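Local coordinates for protein neutral ceramidase (Pseudomonas aeruginosa, PDB 2ZWS) that hydrolyses the N-acyl linkage of ceramides to give sphingosine and free fatty acid, and also runs the reverse synthesis, with one bound zinc ion per subunit, at residues P409-V414 against A446-T451; W388-L393 against T465-W470; Q243-N248 against V436-Y441. One frame throughout, in Å; residues are numbered along the deposited sequence.

Contact 1 of 3, residues P409-V414 against A446-T451. With ZN (zinc ion), chain B.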
ATOM      1  N   PRO A 409       8.375  -8.362  -6.235  1.00 11.57           N
ATOM      2  CA  PRO A 409       8.660  -6.931  -6.098  1.00 12.18           C
ATOM      3  C   PRO A 409       8.315  -6.030  -7.271  1.00 12.21           C
ATOM      4  O   PRO A 409       9.117  -5.164  -7.658  1.00 12.69           O
ATOM      5  CB  PRO A 409      10.177  -6.910  -5.856  1.00 11.65           C
ATOM      6  CG  PRO A 409      10.679  -8.081  -6.729  1.00 11.93           C
ATOM      7  CD  PRO A 409       9.596  -9.140  -6.551  1.00 11.64           C
ATOM      8  N   ALA A 410       7.149  -6.254  -7.864  1.00 12.49           N
ATOM      9  CA  ALA A 410       6.758  -5.439  -9.016  1.00 12.22           C
ATOM     10  C   ALA A 410       5.242  -5.529  -9.267  1.00 12.54           C
ATOM     11  O   ALA A 410       4.518  -6.212  -8.531  1.00 13.26           O
ATOM     12  CB  ALA A 410       7.530  -5.888 -10.286  1.00 12.02           C
ATOM     13  N   GLU A 411       4.774  -4.824 -10.303  1.00 12.79           N
ATOM     14  CA  GLU A 411       3.378  -4.902 -10.760  1.00 13.72           C
ATOM     15  C   GLU A 411       3.301  -5.879 -11.914  1.00 14.39           C
ATOM     16  O   GLU A 411       3.771  -5.564 -12.995  1.00 15.31           O
ATOM     17  CB  GLU A 411       2.879  -3.536 -11.260  1.00 14.61           C
ATOM     18  CG  GLU A 411       3.306  -2.347 -10.431  1.00 15.15           C
ATOM     19  CD  GLU A 411       2.359  -1.172 -10.566  1.00 14.54           C
ATOM     20  OE1 GLU A 411       1.121  -1.339 -10.852  1.00 12.16           O
ATOM     21  OE2 GLU A 411       2.842  -0.050 -10.361  1.00 14.32           O
ATOM     22  N   PHE A 412       2.699  -7.040 -11.693  1.00 13.50           N
ATOM     23  CA  PHE A 412       2.607  -8.037 -12.754  1.00 13.50           C
ATOM     24  C   PHE A 412       1.259  -7.946 -13.439  1.00 14.43           C
ATOM     25  O   PHE A 412       0.236  -7.853 -12.795  1.00 13.60           O
ATOM     26  CB  PHE A 412       2.803  -9.428 -12.163  1.00 13.59           C
ATOM     27  CG  PHE A 412       4.220  -9.702 -11.745  1.00 12.46           C
ATOM     28  CD1 PHE A 412       4.792  -9.026 -10.646  1.00 10.15           C
ATOM     29  CD2 PHE A 412       4.982 -10.642 -12.418  1.00 14.14           C
ATOM     30  CE1 PHE A 412       6.115  -9.261 -10.285  1.00 11.83           C
ATOM     31  CE2 PHE A 412       6.288 -10.900 -12.028  1.00 14.20           C
ATOM     32  CZ  PHE A 412       6.864 -10.200 -10.952  1.00 14.28           C
ATOM     33  N   THR A 413       1.246  -8.020 -14.761  1.00 13.90           N
ATOM     34  CA  THR A 413      -0.030  -8.080 -15.451  1.00 14.17           C
ATOM     35  C   THR A 413      -0.685  -9.416 -15.163  1.00 14.00           C
ATOM     36  O   THR A 413      -0.043 -10.334 -14.657  1.00 14.70           O
ATOM     37  CB  THR A 413       0.151  -8.026 -16.950  1.00 14.40           C
ATOM     38  OG1 THR A 413       1.000  -9.115 -17.354  1.00 16.18           O
ATOM     39  CG2 THR A 413       0.744  -6.689 -17.369  1.00 16.14           C
ATOM     40  N   VAL A 414      -1.972  -9.519 -15.492  1.00 13.89           N
ATOM     41  CA  VAL A 414      -2.729 -10.757 -15.217  1.00 14.52           C
ATOM     42  C   VAL A 414      -1.946 -11.990 -15.714  1.00 14.35           C
ATOM     43  O   VAL A 414      -1.666 -12.900 -14.937  1.00 14.62           O
ATOM     44  CB  VAL A 414      -4.151 -10.709 -15.847  1.00 14.73           C
ATOM     45  CG1 VAL A 414      -4.859 -12.094 -15.773  1.00 15.10           C
ATOM     46  CG2 VAL A 414      -5.000  -9.619 -15.172  1.00 14.37           C
ATOM     47  N   ALA A 446       9.936  -2.575  -8.480  1.00 11.60           N
ATOM     48  CA  ALA A 446      10.741  -2.479  -9.706  1.00 12.44           C
ATOM     49  C   ALA A 446       9.793  -2.379 -10.906  1.00 12.60           C
ATOM     50  O   ALA A 446       9.954  -3.087 -11.908  1.00 13.88           O
ATOM     51  CB  ALA A 446      11.676  -3.684  -9.805  1.00 13.73           C
ATOM     52  N   SER A 447       8.836  -1.463 -10.802  1.00 13.02           N
ATOM     53  CA  SER A 447       7.938  -1.112 -11.897  1.00 13.36           C
ATOM     54  C   SER A 447       7.090  -2.288 -12.393  1.00 13.41           C
ATOM     55  O   SER A 447       6.564  -3.015 -11.607  1.00 13.85           O
ATOM     56  CB  SER A 447       8.736  -0.389 -13.003  1.00 13.49           C
ATOM     57  OG  SER A 447       9.236   0.838 -12.483  1.00 14.37           O
ATOM     58  N   TYR A 448       6.974  -2.490 -13.708  1.00 12.41           N
ATOM     59  CA  TYR A 448       5.962  -3.409 -14.262  1.00 14.30           C
ATOM     60  C   TYR A 448       6.544  -4.691 -14.853  1.00 13.76           C
ATOM     61  O   TYR A 448       7.711  -4.729 -15.256  1.00 14.51           O
ATOM     62  CB  TYR A 448       5.055  -2.686 -15.287  1.00 13.66           C
ATOM     63  CG  TYR A 448       4.085  -1.706 -14.648  1.00 14.26           C
ATOM     64  CD1 TYR A 448       4.492  -0.438 -14.234  1.00 14.63           C
ATOM     65  CD2 TYR A 448       2.750  -2.046 -14.471  1.00 14.40           C
ATOM     66  CE1 TYR A 448       3.580   0.466 -13.602  1.00 12.90           C
ATOM     67  CE2 TYR A 448       1.833  -1.174 -13.901  1.00 15.13           C
ATOM     68  CZ  TYR A 448       2.234   0.089 -13.441  1.00 13.72           C
ATOM     69  OH  TYR A 448       1.291   0.929 -12.830  1.00 16.25           O
ATOM     70  N   VAL A 449       5.726  -5.739 -14.882  1.00 14.20           N
ATOM     71  CA  VAL A 449       6.107  -6.974 -15.558  1.00 14.80           C
ATOM     72  C   VAL A 449       4.978  -7.452 -16.460  1.00 15.59           C
ATOM     73  O   VAL A 449       3.875  -7.745 -16.038  1.00 15.79           O
ATOM     74  CB  VAL A 449       6.506  -8.090 -14.578  1.00 15.23           C
ATOM     75  CG1 VAL A 449       6.943  -9.332 -15.334  1.00 13.97           C
ATOM     76  CG2 VAL A 449       7.611  -7.609 -13.606  1.00 16.43           C
ATOM     77  N   THR A 450       5.347  -7.563 -17.718  1.00 15.80           N
ATOM     78  CA  THR A 450       4.467  -7.892 -18.795  1.00 16.21           C
ATOM     79  C   THR A 450       5.009  -9.212 -19.415  1.00 16.17           C
ATOM     80  O   THR A 450       6.204  -9.525 -19.301  1.00 16.32           O
ATOM     81  CB  THR A 450       4.633  -6.645 -19.659  1.00 17.76           C
ATOM     82  OG1 THR A 450       3.468  -5.847 -19.895  1.00 21.90           O
ATOM     83  CG2 THR A 450       5.852  -6.522 -20.392  1.00 12.40           C
ATOM     84  N   THR A 451       4.146 -10.017 -20.027  1.00 16.10           N
ATOM     85  CA  THR A 451       4.635 -11.227 -20.691  1.00 16.58           C
ATOM     86  C   THR A 451       5.443 -10.801 -21.924  1.00 16.73           C
ATOM     87  O   THR A 451       5.342  -9.666 -22.366  1.00 16.71           O
ATOM     88  CB  THR A 451       3.490 -12.116 -21.168  1.00 16.19           C
ATOM     89  OG1 THR A 451       2.685 -11.354 -22.069  1.00 17.13           O
ATOM     90  CG2 THR A 451       2.615 -12.603 -19.992  1.00 16.20           C
TER
HETATM   91 ZN    ZN B 647       0.470   0.615 -10.843  1.00 14.79          ZN
HETATM   92  O   HOH W   1       0.504   2.728 -10.766  1.00 20.14           O
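Pro409 meets Ala446 where a two-stranded parallel sheet begins: its O takes a weak, bent hydrogen bond from Ala446 N. Ala410 follows with its methyl against the carbonyl of Ser447 and against Val449 CG2, 3.7 Å from Ala410 CB. At Glu411 the parallel pairing is regular. Its N gives a nearly straight bond to Ser447 O at 2.9 Å, and its O receives Val449 N at 2.7 Å. The side chain leaves on the same face of the sheet as Tyr448, CB riding over the phenol ring at 3.9 Å from Glu411 CB to the Tyr448 centroid. With CG beside the backbone N (chi1 -41°) and the chain extended beyond it, the carboxylate comes to lie over the same ring face at its hydroxyl end, near CZ, its plane 31° from the ring's. There Glu411 OE1 binds the zinc ion at 2.1 Å, OE2 more loosely at 2.5 Å, and Tyr448 OH at 2.2 Å. Phe412 turns to the other face of the sheet, where Val449 CB sits over its ring, the two side chains pointing the same way. Thr413 N closes the pairing on Val449 O, while its OG1 caps the helix that follows and bonds to Glu454. His97, His204 and a water complete the metal site, Arg160 is a further polar neighbour of Tyr448 OH, and Tyr445 OH is hydrogen-bonded to Glu411 OE2. Two neighbouring strands thus deliver a carboxylate and a phenol oxygen to one metal from the same face of the sheet.

Contact 2 of 3, residues W388-L393 against T465-W470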
ATOM      1  N   TRP A 388      18.922   4.816 -11.449  1.00 15.70           N
ATOM      2  CA  TRP A 388      17.671   5.411 -10.961  1.00 15.68           C
ATOM      3  C   TRP A 388      16.661   4.348 -10.545  1.00 15.57           C
ATOM      4  O   TRP A 388      15.623   4.671  -9.980  1.00 15.50           O
ATOM      5  CB  TRP A 388      17.036   6.293 -12.029  1.00 16.44           C
ATOM      6  CG  TRP A 388      17.830   7.512 -12.356  1.00 16.09           C
ATOM      7  CD1 TRP A 388      19.046   7.898 -11.843  1.00 17.74           C
ATOM      8  CD2 TRP A 388      17.444   8.511 -13.290  1.00 18.35           C
ATOM      9  NE1 TRP A 388      19.440   9.094 -12.425  1.00 17.69           N
ATOM     10  CE2 TRP A 388      18.473   9.482 -13.322  1.00 18.58           C
ATOM     11  CE3 TRP A 388      16.321   8.677 -14.121  1.00 18.85           C
ATOM     12  CZ2 TRP A 388      18.400  10.613 -14.145  1.00 18.87           C
ATOM     13  CZ3 TRP A 388      16.255   9.804 -14.948  1.00 18.68           C
ATOM     14  CH2 TRP A 388      17.286  10.746 -14.952  1.00 18.53           C
ATOM     15  N   THR A 389      16.955   3.091 -10.872  1.00 15.26           N
ATOM     16  CA  THR A 389      16.045   1.990 -10.614  1.00 15.19           C
ATOM     17  C   THR A 389      16.833   0.848  -9.969  1.00 15.13           C
ATOM     18  O   THR A 389      18.044   0.781 -10.105  1.00 14.37           O
ATOM     19  CB  THR A 389      15.377   1.504 -11.925  1.00 15.36           C
ATOM     20  OG1 THR A 389      16.354   1.444 -12.984  1.00 16.50           O
ATOM     21  CG2 THR A 389      14.235   2.424 -12.328  1.00 15.51           C
ATOM     22  N   PRO A 390      16.149  -0.040  -9.213  1.00 15.25           N
ATOM     23  CA  PRO A 390      16.880  -1.141  -8.547  1.00 14.80           C
ATOM     24  C   PRO A 390      17.511  -2.173  -9.470  1.00 15.42           C
ATOM     25  O   PRO A 390      17.088  -2.337 -10.613  1.00 15.49           O
ATOM     26  CB  PRO A 390      15.809  -1.823  -7.674  1.00 15.14           C
ATOM     27  CG  PRO A 390      14.498  -1.323  -8.162  1.00 14.79           C
ATOM     28  CD  PRO A 390      14.708  -0.022  -8.871  1.00 15.06           C
ATOM     29  N   THR A 391      18.502  -2.879  -8.936  1.00 14.56           N
ATOM     30  CA  THR A 391      19.211  -3.938  -9.641  1.00 16.27           C
ATOM     31  C   THR A 391      19.222  -5.257  -8.881  1.00 15.99           C
ATOM     32  O   THR A 391      19.425  -6.301  -9.483  1.00 17.20           O
ATOM     33  CB  THR A 391      20.659  -3.523  -9.929  1.00 17.12           C
ATOM     34  OG1 THR A 391      21.355  -3.304  -8.699  1.00 18.19           O
ATOM     35  CG2 THR A 391      20.688  -2.229 -10.782  1.00 17.91           C
ATOM     36  N   VAL A 392      19.040  -5.202  -7.555  1.00 15.15           N
ATOM     37  CA  VAL A 392      19.098  -6.410  -6.723  1.00 13.70           C
ATOM     38  C   VAL A 392      17.728  -6.515  -6.083  1.00 13.86           C
ATOM     39  O   VAL A 392      17.319  -5.599  -5.367  1.00 14.42           O
ATOM     40  CB  VAL A 392      20.209  -6.323  -5.640  1.00 14.54           C
ATOM     41  CG1 VAL A 392      20.098  -7.502  -4.639  1.00 13.69           C
ATOM     42  CG2 VAL A 392      21.600  -6.213  -6.295  1.00 15.12           C
ATOM     43  N   LEU A 393      17.018  -7.596  -6.375  1.00 13.04           N
ATOM     44  CA  LEU A 393      15.593  -7.665  -6.028  1.00 12.44           C
ATOM     45  C   LEU A 393      15.256  -8.895  -5.193  1.00 12.38           C
ATOM     46  O   LEU A 393      15.841  -9.961  -5.397  1.00 13.41           O
ATOM     47  CB  LEU A 393      14.735  -7.644  -7.304  1.00 11.98           C
ATOM     48  CG  LEU A 393      14.790  -6.314  -8.087  1.00 13.77           C
ATOM     49  CD1 LEU A 393      14.098  -6.501  -9.385  1.00 15.58           C
ATOM     50  CD2 LEU A 393      14.134  -5.205  -7.272  1.00 15.10           C
ATOM     51  N   THR A 465       8.426  -2.132 -18.266  1.00 14.66           N
ATOM     52  CA  THR A 465       9.024  -3.429 -17.957  1.00 15.33           C
ATOM     53  C   THR A 465      10.534  -3.261 -18.082  1.00 15.06           C
ATOM     54  O   THR A 465      11.108  -3.297 -19.191  1.00 15.52           O
ATOM     55  CB  THR A 465       8.444  -4.542 -18.852  1.00 15.17           C
ATOM     56  OG1 THR A 465       7.044  -4.698 -18.582  1.00 15.28           O
ATOM     57  CG2 THR A 465       9.165  -5.871 -18.636  1.00 15.73           C
ATOM     58  N   LEU A 466      11.184  -2.987 -16.955  1.00 14.56           N
ATOM     59  CA  LEU A 466      12.524  -2.395 -16.972  1.00 15.11           C
ATOM     60  C   LEU A 466      13.594  -3.218 -17.665  1.00 14.70           C
ATOM     61  O   LEU A 466      14.447  -2.665 -18.373  1.00 16.87           O
ATOM     62  CB  LEU A 466      13.002  -2.062 -15.541  1.00 15.58           C
ATOM     63  CG  LEU A 466      12.131  -1.054 -14.785  1.00 15.93           C
ATOM     64  CD1 LEU A 466      12.630  -0.957 -13.340  1.00 17.88           C
ATOM     65  CD2 LEU A 466      12.129   0.324 -15.442  1.00 17.58           C
ATOM     66  N   TYR A 467      13.587  -4.520 -17.419  1.00 15.34           N
ATOM     67  CA  TYR A 467      14.755  -5.361 -17.748  1.00 15.67           C
ATOM     68  C   TYR A 467      14.657  -6.066 -19.103  1.00 16.11           C
ATOM     69  O   TYR A 467      15.365  -7.030 -19.361  1.00 16.58           O
ATOM     70  CB  TYR A 467      15.029  -6.347 -16.593  1.00 16.69           C
ATOM     71  CG  TYR A 467      15.040  -5.618 -15.257  1.00 15.87           C
ATOM     72  CD1 TYR A 467      16.136  -4.830 -14.872  1.00 16.44           C
ATOM     73  CD2 TYR A 467      13.930  -5.675 -14.388  1.00 17.05           C
ATOM     74  CE1 TYR A 467      16.125  -4.122 -13.644  1.00 15.77           C
ATOM     75  CE2 TYR A 467      13.908  -4.972 -13.157  1.00 16.44           C
ATOM     76  CZ  TYR A 467      15.009  -4.220 -12.793  1.00 15.68           C
ATOM     77  OH  TYR A 467      14.972  -3.523 -11.593  1.00 16.98           O
ATOM     78  N   GLY A 468      13.733  -5.591 -19.926  1.00 16.12           N
ATOM     79  CA  GLY A 468      13.596  -6.087 -21.295  1.00 15.85           C
ATOM     80  C   GLY A 468      12.526  -7.140 -21.493  1.00 16.58           C
ATOM     81  O   GLY A 468      11.750  -7.475 -20.579  1.00 15.35           O
ATOM     82  N   PRO A 469      12.491  -7.724 -22.690  1.00 17.46           N
ATOM     83  CA  PRO A 469      11.401  -8.606 -23.076  1.00 17.76           C
ATOM     84  C   PRO A 469      11.292  -9.868 -22.213  1.00 17.75           C
ATOM     85  O   PRO A 469      10.214 -10.447 -22.113  1.00 18.07           O
ATOM     86  CB  PRO A 469      11.732  -8.956 -24.543  1.00 18.31           C
ATOM     87  CG  PRO A 469      13.196  -8.723 -24.677  1.00 18.10           C
ATOM     88  CD  PRO A 469      13.498  -7.570 -23.760  1.00 17.56           C
ATOM     89  N   TRP A 470      12.405 -10.297 -21.627  1.00 17.22           N
ATOM     90  CA  TRP A 470      12.425 -11.550 -20.874  1.00 17.08           C
ATOM     91  C   TRP A 470      12.340 -11.347 -19.364  1.00 16.46           C
ATOM     92  O   TRP A 470      12.592 -12.277 -18.606  1.00 16.22           O
ATOM     93  CB  TRP A 470      13.643 -12.403 -21.255  1.00 18.76           C
ATOM     94  CG  TRP A 470      13.653 -12.675 -22.746  1.00 20.09           C
ATOM     95  CD1 TRP A 470      14.504 -12.151 -23.663  1.00 21.66           C
ATOM     96  CD2 TRP A 470      12.706 -13.464 -23.464  1.00 21.38           C
ATOM     97  NE1 TRP A 470      14.168 -12.599 -24.923  1.00 21.96           N
ATOM     98  CE2 TRP A 470      13.066 -13.405 -24.828  1.00 21.86           C
ATOM     99  CE3 TRP A 470      11.595 -14.236 -23.087  1.00 20.92           C
ATOM    100  CZ2 TRP A 470      12.353 -14.093 -25.828  1.00 21.45           C
ATOM    101  CZ3 TRP A 470      10.880 -14.919 -24.081  1.00 21.46           C
ATOM    102  CH2 TRP A 470      11.272 -14.840 -25.435  1.00 22.07           C
TER
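Between Thr389 and Leu466 the backbones stay 8.5 Å apart, CA to CA, so the two segments meet through side chains and a single carbonyl. Residues 465-468 form a type I beta turn ahead of helix 471-488, while 388-391 is an irregular lead-in that becomes strand 392-400 of a four-stranded mixed sheet; the contact thus joins a turn to the entry of a sheet strand. Tyr467 spans most of the gap. Its CG stands beside the backbone N (chi1 -49°), which sends the ring out of the turn, with Leu466 CB over the centre of one face. Leu393 CD1 approaches the ring obliquely, from the opposite direction, to 4.1 Å from Tyr467 CE2. Edge-to-face packing on Phe304, outside the two segments, gives the same ring another neighbour. Next to it Leu466 and Thr389 reach tip to tip, Leu466 CD1 lying 3.9 Å from Thr389 CG2. The other branch of that threonine, OG1, is hydrogen-bonded to Thr380. Pro390 crosses the phenol at about a right angle, and its carbonyl lies at the ring's edge. There Tyr467 OH donates a short hydrogen bond of 2.6 Å to Pro390 O, arriving 45° out of the carbonyl plane.

Contact 3 of 3, residues Q243-N248 against V436-Y441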
ATOM      1  N   GLN A 243      -2.966  -7.134  -2.877  1.00 12.78           N
ATOM      2  CA  GLN A 243      -2.937  -7.273  -4.345  1.00 12.87           C
ATOM      3  C   GLN A 243      -2.465  -8.643  -4.813  1.00 13.62           C
ATOM      4  O   GLN A 243      -1.792  -9.356  -4.073  1.00 14.60           O
ATOM      5  CB  GLN A 243      -1.981  -6.236  -4.967  1.00 12.49           C
ATOM      6  CG  GLN A 243      -2.447  -4.806  -4.765  1.00 12.36           C
ATOM      7  CD  GLN A 243      -3.587  -4.412  -5.675  1.00 11.34           C
ATOM      8  OE1 GLN A 243      -4.100  -5.223  -6.488  1.00 12.56           O
ATOM      9  NE2 GLN A 243      -3.969  -3.138  -5.587  1.00 11.59           N
ATOM     10  N   THR A 244      -2.815  -9.005  -6.052  1.00 14.07           N
ATOM     11  CA  THR A 244      -2.122 -10.106  -6.747  1.00 13.86           C
ATOM     12  C   THR A 244      -1.363  -9.570  -7.972  1.00 14.27           C
ATOM     13  O   THR A 244      -0.356  -8.880  -7.818  1.00 14.79           O
ATOM     14  CB  THR A 244      -3.042 -11.317  -7.074  1.00 14.48           C
ATOM     15  OG1 THR A 244      -4.088 -10.922  -7.965  1.00 14.89           O
ATOM     16  CG2 THR A 244      -3.645 -11.870  -5.807  1.00 14.11           C
ATOM     17  N   ASN A 245      -1.858  -9.872  -9.171  1.00 13.45           N
ATOM     18  CA  ASN A 245      -1.238  -9.431 -10.398  1.00 12.97           C
ATOM     19  C   ASN A 245      -2.160  -8.350 -10.987  1.00 12.83           C
ATOM     20  O   ASN A 245      -3.072  -8.640 -11.771  1.00 13.68           O
ATOM     21  CB  ASN A 245      -1.005 -10.612 -11.383  1.00 13.86           C
ATOM     22  CG  ASN A 245      -2.048 -11.739 -11.249  1.00 14.26           C
ATOM     23  OD1 ASN A 245      -1.697 -12.890 -10.942  1.00 14.71           O
ATOM     24  ND2 ASN A 245      -3.319 -11.418 -11.497  1.00 14.13           N
ATOM     25  N   ALA A 246      -1.909  -7.099 -10.607  1.00 12.63           N
ATOM     26  CA  ALA A 246      -2.813  -5.969 -10.942  1.00 12.63           C
ATOM     27  C   ALA A 246      -2.222  -4.979 -11.952  1.00 13.60           C
ATOM     28  O   ALA A 246      -2.795  -3.902 -12.174  1.00 13.63           O
ATOM     29  CB  ALA A 246      -3.197  -5.230  -9.653  1.00 13.10           C
ATOM     30  N   GLY A 247      -1.107  -5.341 -12.583  1.00 13.40           N
ATOM     31  CA  GLY A 247      -0.371  -4.399 -13.416  1.00 13.65           C
ATOM     32  C   GLY A 247      -1.227  -3.739 -14.489  1.00 13.92           C
ATOM     33  O   GLY A 247      -1.033  -2.553 -14.817  1.00 14.75           O
ATOM     34  N   ASN A 248      -2.151  -4.503 -15.069  1.00 14.46           N
ATOM     35  CA  ASN A 248      -2.969  -3.967 -16.152  1.00 14.12           C
ATOM     36  C   ASN A 248      -4.452  -3.879 -15.786  1.00 14.70           C
ATOM     37  O   ASN A 248      -5.315  -3.866 -16.662  1.00 15.65           O
ATOM     38  CB  ASN A 248      -2.754  -4.743 -17.497  1.00 14.33           C
ATOM     39  CG  ASN A 248      -2.928  -6.268 -17.349  1.00 15.19           C
ATOM     40  OD1 ASN A 248      -3.098  -6.783 -16.234  1.00 14.29           O
ATOM     41  ND2 ASN A 248      -2.919  -6.989 -18.485  1.00 16.72           N
ATOM     42  N   VAL A 436      -1.728 -21.581  -4.900  1.00 15.73           N
ATOM     43  CA  VAL A 436      -0.599 -20.649  -4.976  1.00 15.21           C
ATOM     44  C   VAL A 436      -1.161 -19.246  -5.109  1.00 15.78           C
ATOM     45  O   VAL A 436      -1.946 -18.981  -6.002  1.00 15.87           O
ATOM     46  CB  VAL A 436       0.306 -20.982  -6.176  1.00 15.08           C
ATOM     47  CG1 VAL A 436       1.430 -19.963  -6.317  1.00 14.69           C
ATOM     48  CG2 VAL A 436       0.871 -22.399  -6.034  1.00 16.32           C
ATOM     49  N   VAL A 437      -0.822 -18.384  -4.158  1.00 14.94           N
ATOM     50  CA  VAL A 437      -1.294 -17.002  -4.181  1.00 15.41           C
ATOM     51  C   VAL A 437      -0.120 -16.098  -4.578  1.00 14.27           C
ATOM     52  O   VAL A 437       0.948 -16.174  -3.971  1.00 14.63           O
ATOM     53  CB  VAL A 437      -1.815 -16.562  -2.806  1.00 15.66           C
ATOM     54  CG1 VAL A 437      -2.184 -15.086  -2.848  1.00 17.42           C
ATOM     55  CG2 VAL A 437      -3.035 -17.381  -2.430  1.00 18.48           C
ATOM     56  N   PHE A 438      -0.322 -15.272  -5.599  1.00 14.57           N
ATOM     57  CA  PHE A 438       0.736 -14.408  -6.084  1.00 13.19           C
ATOM     58  C   PHE A 438       0.519 -13.006  -5.527  1.00 13.37           C
ATOM     59  O   PHE A 438      -0.441 -12.369  -5.897  1.00 15.10           O
ATOM     60  CB  PHE A 438       0.691 -14.391  -7.614  1.00 13.91           C
ATOM     61  CG  PHE A 438       1.806 -13.621  -8.238  1.00 13.31           C
ATOM     62  CD1 PHE A 438       2.963 -14.255  -8.663  1.00 17.28           C
ATOM     63  CD2 PHE A 438       1.706 -12.236  -8.393  1.00 13.63           C
ATOM     64  CE1 PHE A 438       4.016 -13.527  -9.241  1.00 17.07           C
ATOM     65  CE2 PHE A 438       2.745 -11.502  -8.983  1.00 15.22           C
ATOM     66  CZ  PHE A 438       3.907 -12.152  -9.396  1.00 15.48           C
ATOM     67  N   ASN A 439       1.373 -12.551  -4.618  1.00 12.95           N
ATOM     68  CA  ASN A 439       1.243 -11.205  -4.060  1.00 12.57           C
ATOM     69  C   ASN A 439       2.302 -10.287  -4.659  1.00 12.50           C
ATOM     70  O   ASN A 439       3.457 -10.360  -4.268  1.00 12.46           O
ATOM     71  CB  ASN A 439       1.374 -11.296  -2.522  1.00 11.44           C
ATOM     72  CG  ASN A 439       0.874 -10.045  -1.792  1.00 11.92           C
ATOM     73  OD1 ASN A 439       0.966  -8.898  -2.294  1.00 15.49           O
ATOM     74  ND2 ASN A 439       0.361 -10.258  -0.599  1.00 10.26           N
ATOM     75  N   GLY A 440       1.919  -9.465  -5.642  1.00 12.77           N
ATOM     76  CA  GLY A 440       2.786  -8.415  -6.218  1.00 13.24           C
ATOM     77  C   GLY A 440       2.976  -7.291  -5.203  1.00 12.57           C
ATOM     78  O   GLY A 440       2.384  -7.321  -4.109  1.00 13.23           O
ATOM     79  N   TYR A 441       3.784  -6.296  -5.558  1.00 12.44           N
ATOM     80  CA  TYR A 441       4.035  -5.134  -4.687  1.00 11.66           C
ATOM     81  C   TYR A 441       4.635  -5.547  -3.338  1.00 11.62           C
ATOM     82  O   TYR A 441       4.345  -4.923  -2.315  1.00 12.36           O
ATOM     83  CB  TYR A 441       2.757  -4.324  -4.426  1.00 13.38           C
ATOM     84  CG  TYR A 441       1.986  -3.987  -5.681  1.00 13.26           C
ATOM     85  CD1 TYR A 441       2.276  -2.832  -6.404  1.00 13.11           C
ATOM     86  CD2 TYR A 441       0.987  -4.841  -6.162  1.00 15.04           C
ATOM     87  CE1 TYR A 441       1.563  -2.516  -7.589  1.00 14.13           C
ATOM     88  CE2 TYR A 441       0.278  -4.556  -7.331  1.00 13.59           C
ATOM     89  CZ  TYR A 441       0.579  -3.399  -8.045  1.00 14.38           C
ATOM     90  OH  TYR A 441      -0.130  -3.162  -9.186  1.00 14.79           O
TER
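Tyr441 lies against Gln243 just beyond the end of strand 435-439, an outermost strand of a four-stranded mixed sheet, where it meets the loop between strands 238-242 and 249-251. Gly440 N gives a bent hydrogen bond to Thr244 O at 3.2 Å, joining loop to strand end. From Gln243 CB the side chain crosses the phenol ring obliquely beside its CD2-CE2 bond, CB lying 3.5 Å from Tyr441 CD2. Its CG follows at 3.7 Å from the same CD2, with CE2 almost as near. A bend at the next bond (chi2 -76°) then turns the amide, whose plane stands 46° from the ring, toward partners beyond the two segments: NE2 donates to the carbonyls of Thr96 and Val203. The phenol itself continues past Ala246, whose methyl sits at the ring's edge near Tyr441 OH, and its hydroxyl is hydrogen-bonded to the zinc ligand Glu411. Tyr441 is therefore a second-shell residue of the metal site, packed against this loop. On the strand side, Phe438 presents its edge to Thr244 O and packs edge-to-face on Phe412. Phe438 O, buried and without a hydrogen-bonding partner, makes a CA-H...O contact of 2.9 Å with Thr244 CA and lies 3.2 Å from Thr244 CG2.

How the contacts relate
Contact 1 supplies two of the zinc ligands, and contact 3, its centre 8 Å away, adds a second shell. It holds Glu411, whose OE1 lies 2.8 Å from Tyr441 OH, and packs on Tyr448; Gly247 N also probably bonds to Phe412 O at 2.9 Å. Strand 448-449 is the next after 435-439, and the chain runs from contact 3 to contact 1 through Tyr445, an inferred substrate-binding residue. Contact 2 lies 10 Å from contact 1 between centres and touches 446-451, Leu393 CD1 lying 3.7 Å from Ala446 CB; the Leu466 side chain is about 12 Å from the zinc ion. Contacts 2 and 3 do not touch, yet both reach the same four-stranded sheet.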